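Local coordinates for protein PadR family transcriptional regulator (Listeria monocytogenes, PDB 6ABQ) that probably binds DNA as a dimeric, ligand-responsive transcription factor of the PadR family with a winged helix-turn-helix fold, at residues L23-R28 against Y34-Y39. Numbering follows the deposited sequence.
Sequences LERISR and YEITKY
In the winged helix-turn-helix domain expected of a PadR regulator, Arg25 of helix 17-27 reaches across to Tyr39 and Glu35 of helix 33-42, the next helix in the chain. The axes of the two segments approach to 10.7 Å, with 116° between their N-to-C directions, and the backbones come nearest at Arg25 and Ile36. With CG anti to the backbone N (chi1 173°) and a bend at chi2, the arginine lays its aliphatic part over one face of the Tyr39 ring. Arg25 CD sits 3.7 Å from the centroid of the Tyr39 ring, 13° off the normal, a CH-pi contact made by the methylene; CB and CG lie nearer the CD2-CE2 side. The guanidinium itself stands almost perpendicular to the ring, and its cation-pi attraction is weak at most. The guanidinium continues to Glu35 instead, Arg25 NH2 forming a 3.1 Å salt bridge with Glu35 OE1. That same carboxylate oxygen is hydrogen-bonded to Thr31 OG1, which helps fix the acid, while Arg25 NH1 has a weak bond back to Gly29 O in the connecting loop. On the buried side, Ile26 CG1 and Ile36 CD1 meet at 4.2 Å, and Thr31 packs against both isoleucines. At the outer margin Arg28 brings NH1 to 3.6 Å from Tyr39 OH, with no hydrogen bond between them; Arg28 NH2 forms a salt bridge with Glu24 OE2 at 2.9 Å, and Arg28 NH1 bonds Ala114 O of the second subunit. The contact thus joins two consecutive helices of the DNA-binding domain beside the dimer interface: Ile26 also packs on Leu84 of strand 78-84, Thr37 turns to helix 50-62, and Glu24 bonds Trp96 on the long helix 86-110.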
ATOM      1  N   LEU B  23       8.660 -11.634  -0.858  1.00 13.11           N
ATOM      2  CA  LEU B  23       9.841 -11.974  -0.064  1.00 13.81           C
ATOM      3  C   LEU B  23       9.513 -12.979   1.055  1.00 14.35           C
ATOM      4  O   LEU B  23      10.254 -13.951   1.246  1.00 14.10           O
ATOM      5  CB  LEU B  23      10.522 -10.711   0.510  1.00 16.23           C
ATOM      6  CG  LEU B  23      11.260  -9.730  -0.421  1.00 16.81           C
ATOM      7  CD1 LEU B  23      11.615  -8.448   0.318  1.00 20.12           C
ATOM      8  CD2 LEU B  23      12.507 -10.331  -1.051  1.00 15.92           C
ATOM      9  N   GLU B  24       8.399 -12.753   1.759  1.00 15.55           N
ATOM     10  CA  GLU B  24       7.912 -13.672   2.801  1.00 16.79           C
ATOM     11  C   GLU B  24       7.629 -15.075   2.268  1.00 15.22           C
ATOM     12  O   GLU B  24       8.034 -16.054   2.886  1.00 16.14           O
ATOM     13  CB  GLU B  24       6.682 -13.095   3.525  1.00 18.87           C
ATOM     14  CG  GLU B  24       6.076 -13.999   4.599  1.00 20.91           C
ATOM     15  CD  GLU B  24       6.918 -14.123   5.869  1.00 23.69           C
ATOM     16  OE1 GLU B  24       7.643 -13.179   6.241  1.00 25.11           O
ATOM     17  OE2 GLU B  24       6.843 -15.183   6.512  1.00 25.06           O
ATOM     18  N   ARG B  25       6.946 -15.161   1.125  1.00 13.48           N
ATOM     19  CA  ARG B  25       6.671 -16.434   0.462  1.00 12.52           C
ATOM     20  C   ARG B  25       7.967 -17.133   0.009  1.00 11.77           C
ATOM     21  O   ARG B  25       8.110 -18.346   0.198  1.00 12.46           O
ATOM     22  CB  ARG B  25       5.696 -16.240  -0.715  1.00 11.44           C
ATOM     23  CG  ARG B  25       5.452 -17.471  -1.592  1.00 10.97           C
ATOM     24  CD  ARG B  25       4.822 -18.630  -0.820  1.00 12.66           C
ATOM     25  NE  ARG B  25       4.823 -19.870  -1.588  1.00 12.95           N
ATOM     26  CZ  ARG B  25       5.839 -20.733  -1.654  1.00 13.26           C
ATOM     27  NH1 ARG B  25       6.967 -20.521  -0.988  1.00 13.17           N
ATOM     28  NH2 ARG B  25       5.718 -21.828  -2.392  1.00 14.20           N
ATOM     29  N   ILE B  26       8.895 -16.366  -0.566  1.00 10.94           N
ATOM     30  CA  ILE B  26      10.200 -16.901  -1.004  1.00 10.70           C
ATOM     31  C   ILE B  26      11.034 -17.421   0.186  1.00 12.30           C
ATOM     32  O   ILE B  26      11.687 -18.470   0.078  1.00 12.79           O
ATOM     33  CB  ILE B  26      10.983 -15.890  -1.893  1.00 10.12           C
ATOM     34  CG1 ILE B  26      10.177 -15.541  -3.159  1.00  9.16           C
ATOM     35  CG2 ILE B  26      12.337 -16.451  -2.312  1.00 10.39           C
ATOM     36  CD1 ILE B  26      10.745 -14.403  -3.999  1.00  9.35           C
ATOM     37  N   SER B  27      10.970 -16.708   1.315  1.00 13.68           N
ATOM     38  CA  SER B  27      11.677 -17.077   2.551  1.00 15.95           C
ATOM     39  C   SER B  27      11.308 -18.469   3.071  1.00 17.23           C
ATOM     40  O   SER B  27      12.095 -19.110   3.772  1.00 19.19           O
ATOM     41  CB  SER B  27      11.392 -16.056   3.659  1.00 17.95           C
ATOM     42  OG  SER B  27      10.179 -16.350   4.337  1.00 19.11           O
ATOM     43  N   ARG B  28      10.099 -18.910   2.742  1.00 16.65           N
ATOM     44  CA  ARG B  28       9.574 -20.177   3.237  1.00 18.53           C
ATOM     45  C   ARG B  28      10.075 -21.393   2.448  1.00 18.40           C
ATOM     46  O   ARG B  28      10.052 -22.513   2.952  1.00 20.80           O
ATOM     47  CB  ARG B  28       8.043 -20.102   3.311  1.00 18.79           C
ATOM     48  CG  ARG B  28       7.596 -19.137   4.402  1.00 20.41           C
ATOM     49  CD  ARG B  28       6.105 -18.842   4.393  1.00 20.77           C
ATOM     50  NE  ARG B  28       5.751 -17.977   5.524  1.00 23.18           N
ATOM     51  CZ  ARG B  28       4.542 -17.457   5.747  1.00 24.31           C
ATOM     52  NH1 ARG B  28       3.532 -17.713   4.924  1.00 23.12           N
ATOM     53  NH2 ARG B  28       4.346 -16.679   6.807  1.00 27.16           N
ATOM     54  N   TYR B  34       4.795 -18.205 -11.253  1.00 14.05           N
ATOM     55  CA  TYR B  34       3.452 -18.773 -11.349  1.00 15.32           C
ATOM     56  C   TYR B  34       2.910 -19.182  -9.970  1.00 14.38           C
ATOM     57  O   TYR B  34       1.772 -18.844  -9.641  1.00 14.68           O
ATOM     58  CB  TYR B  34       3.367 -19.949 -12.336  1.00 18.00           C
ATOM     59  CG  TYR B  34       1.953 -20.514 -12.458  1.00 19.95           C
ATOM     60  CD1 TYR B  34       1.501 -21.535 -11.601  1.00 20.47           C
ATOM     61  CD2 TYR B  34       1.062 -20.011 -13.411  1.00 21.81           C
ATOM     62  CE1 TYR B  34       0.206 -22.036 -11.700  1.00 22.78           C
ATOM     63  CE2 TYR B  34      -0.230 -20.506 -13.524  1.00 24.00           C
ATOM     64  CZ  TYR B  34      -0.652 -21.521 -12.670  1.00 24.47           C
ATOM     65  OH  TYR B  34      -1.931 -21.999 -12.783  1.00 27.15           O
ATOM     66  N   GLU B  35       3.732 -19.892  -9.190  1.00 13.75           N
ATOM     67  CA  GLU B  35       3.373 -20.346  -7.838  1.00 13.51           C
ATOM     68  C   GLU B  35       3.153 -19.192  -6.841  1.00 12.03           C
ATOM     69  O   GLU B  35       2.187 -19.209  -6.076  1.00 12.66           O
ATOM     70  CB  GLU B  35       4.429 -21.333  -7.314  1.00 13.78           C
ATOM     71  CG  GLU B  35       4.018 -22.108  -6.067  1.00 14.78           C
ATOM     72  CD  GLU B  35       4.978 -23.238  -5.752  1.00 16.03           C
ATOM     73  OE1 GLU B  35       6.095 -22.957  -5.275  1.00 14.93           O
ATOM     74  OE2 GLU B  35       4.612 -24.409  -5.977  1.00 18.60           O
ATOM     75  N   ILE B  36       4.041 -18.199  -6.865  1.00 10.68           N
ATOM     76  CA  ILE B  36       3.909 -16.979  -6.054  1.00  9.98           C
ATOM     77  C   ILE B  36       2.579 -16.266  -6.330  1.00 10.77           C
ATOM     78  O   ILE B  36       1.887 -15.885  -5.382  1.00 11.24           O
ATOM     79  CB  ILE B  36       5.101 -16.006  -6.266  1.00  9.19           C
ATOM     80  CG1 ILE B  36       6.410 -16.640  -5.773  1.00  8.76           C
ATOM     81  CG2 ILE B  36       4.858 -14.663  -5.563  1.00  9.33           C
ATOM     82  CD1 ILE B  36       7.670 -16.088  -6.425  1.00  8.59           C
ATOM     83  N   THR B  37       2.233 -16.099  -7.616  1.00 11.44           N
ATOM     84  CA  THR B  37       0.983 -15.459  -8.044  1.00 12.72           C
ATOM     85  C   THR B  37      -0.221 -16.184  -7.448  1.00 13.81           C
ATOM     86  O   THR B  37      -1.090 -15.548  -6.849  1.00 14.58           O
ATOM     87  CB  THR B  37       0.835 -15.415  -9.591  1.00 13.98           C
ATOM     88  OG1 THR B  37       2.021 -14.886 -10.183  1.00 13.53           O
ATOM     89  CG2 THR B  37      -0.354 -14.558 -10.010  1.00 15.66           C
ATOM     90  N   LYS B  38      -0.248 -17.509  -7.602  1.00 14.43           N
ATOM     91  CA  LYS B  38      -1.349 -18.344  -7.098  1.00 16.21           C
ATOM     92  C   LYS B  38      -1.450 -18.306  -5.573  1.00 16.12           C
ATOM     93  O   LYS B  38      -2.556 -18.258  -5.035  1.00 17.77           O
ATOM     94  CB  LYS B  38      -1.247 -19.786  -7.613  1.00 17.63           C
ATOM     95  CG  LYS B  38      -1.244 -19.928  -9.138  1.00 18.76           C
ATOM     96  CD  LYS B  38      -2.642 -19.924  -9.761  1.00 21.33           C
ATOM     97  CE  LYS B  38      -2.988 -18.567 -10.362  1.00 21.07           C
ATOM     98  NZ  LYS B  38      -3.038 -18.630 -11.852  1.00 23.04           N
ATOM     99  N   TYR B  39      -0.297 -18.303  -4.896  1.00 14.66           N
ATOM    100  CA  TYR B  39      -0.227 -18.105  -3.445  1.00 14.95           C
ATOM    101  C   TYR B  39      -0.905 -16.789  -3.014  1.00 15.43           C
ATOM    102  O   TYR B  39      -1.679 -16.778  -2.059  1.00 17.23           O
ATOM    103  CB  TYR B  39       1.231 -18.177  -2.930  1.00 13.62           C
ATOM    104  CG  TYR B  39       1.391 -17.633  -1.525  1.00 14.25           C
ATOM    105  CD1 TYR B  39       1.004 -18.388  -0.404  1.00 16.33           C
ATOM    106  CD2 TYR B  39       1.893 -16.342  -1.314  1.00 13.52           C
ATOM    107  CE1 TYR B  39       1.123 -17.866   0.886  1.00 17.66           C
ATOM    108  CE2 TYR B  39       2.022 -15.815  -0.035  1.00 14.83           C
ATOM    109  CZ  TYR B  39       1.637 -16.569   1.062  1.00 16.88           C
ATOM    110  OH  TYR B  39       1.772 -16.020   2.325  1.00 18.83           O
TER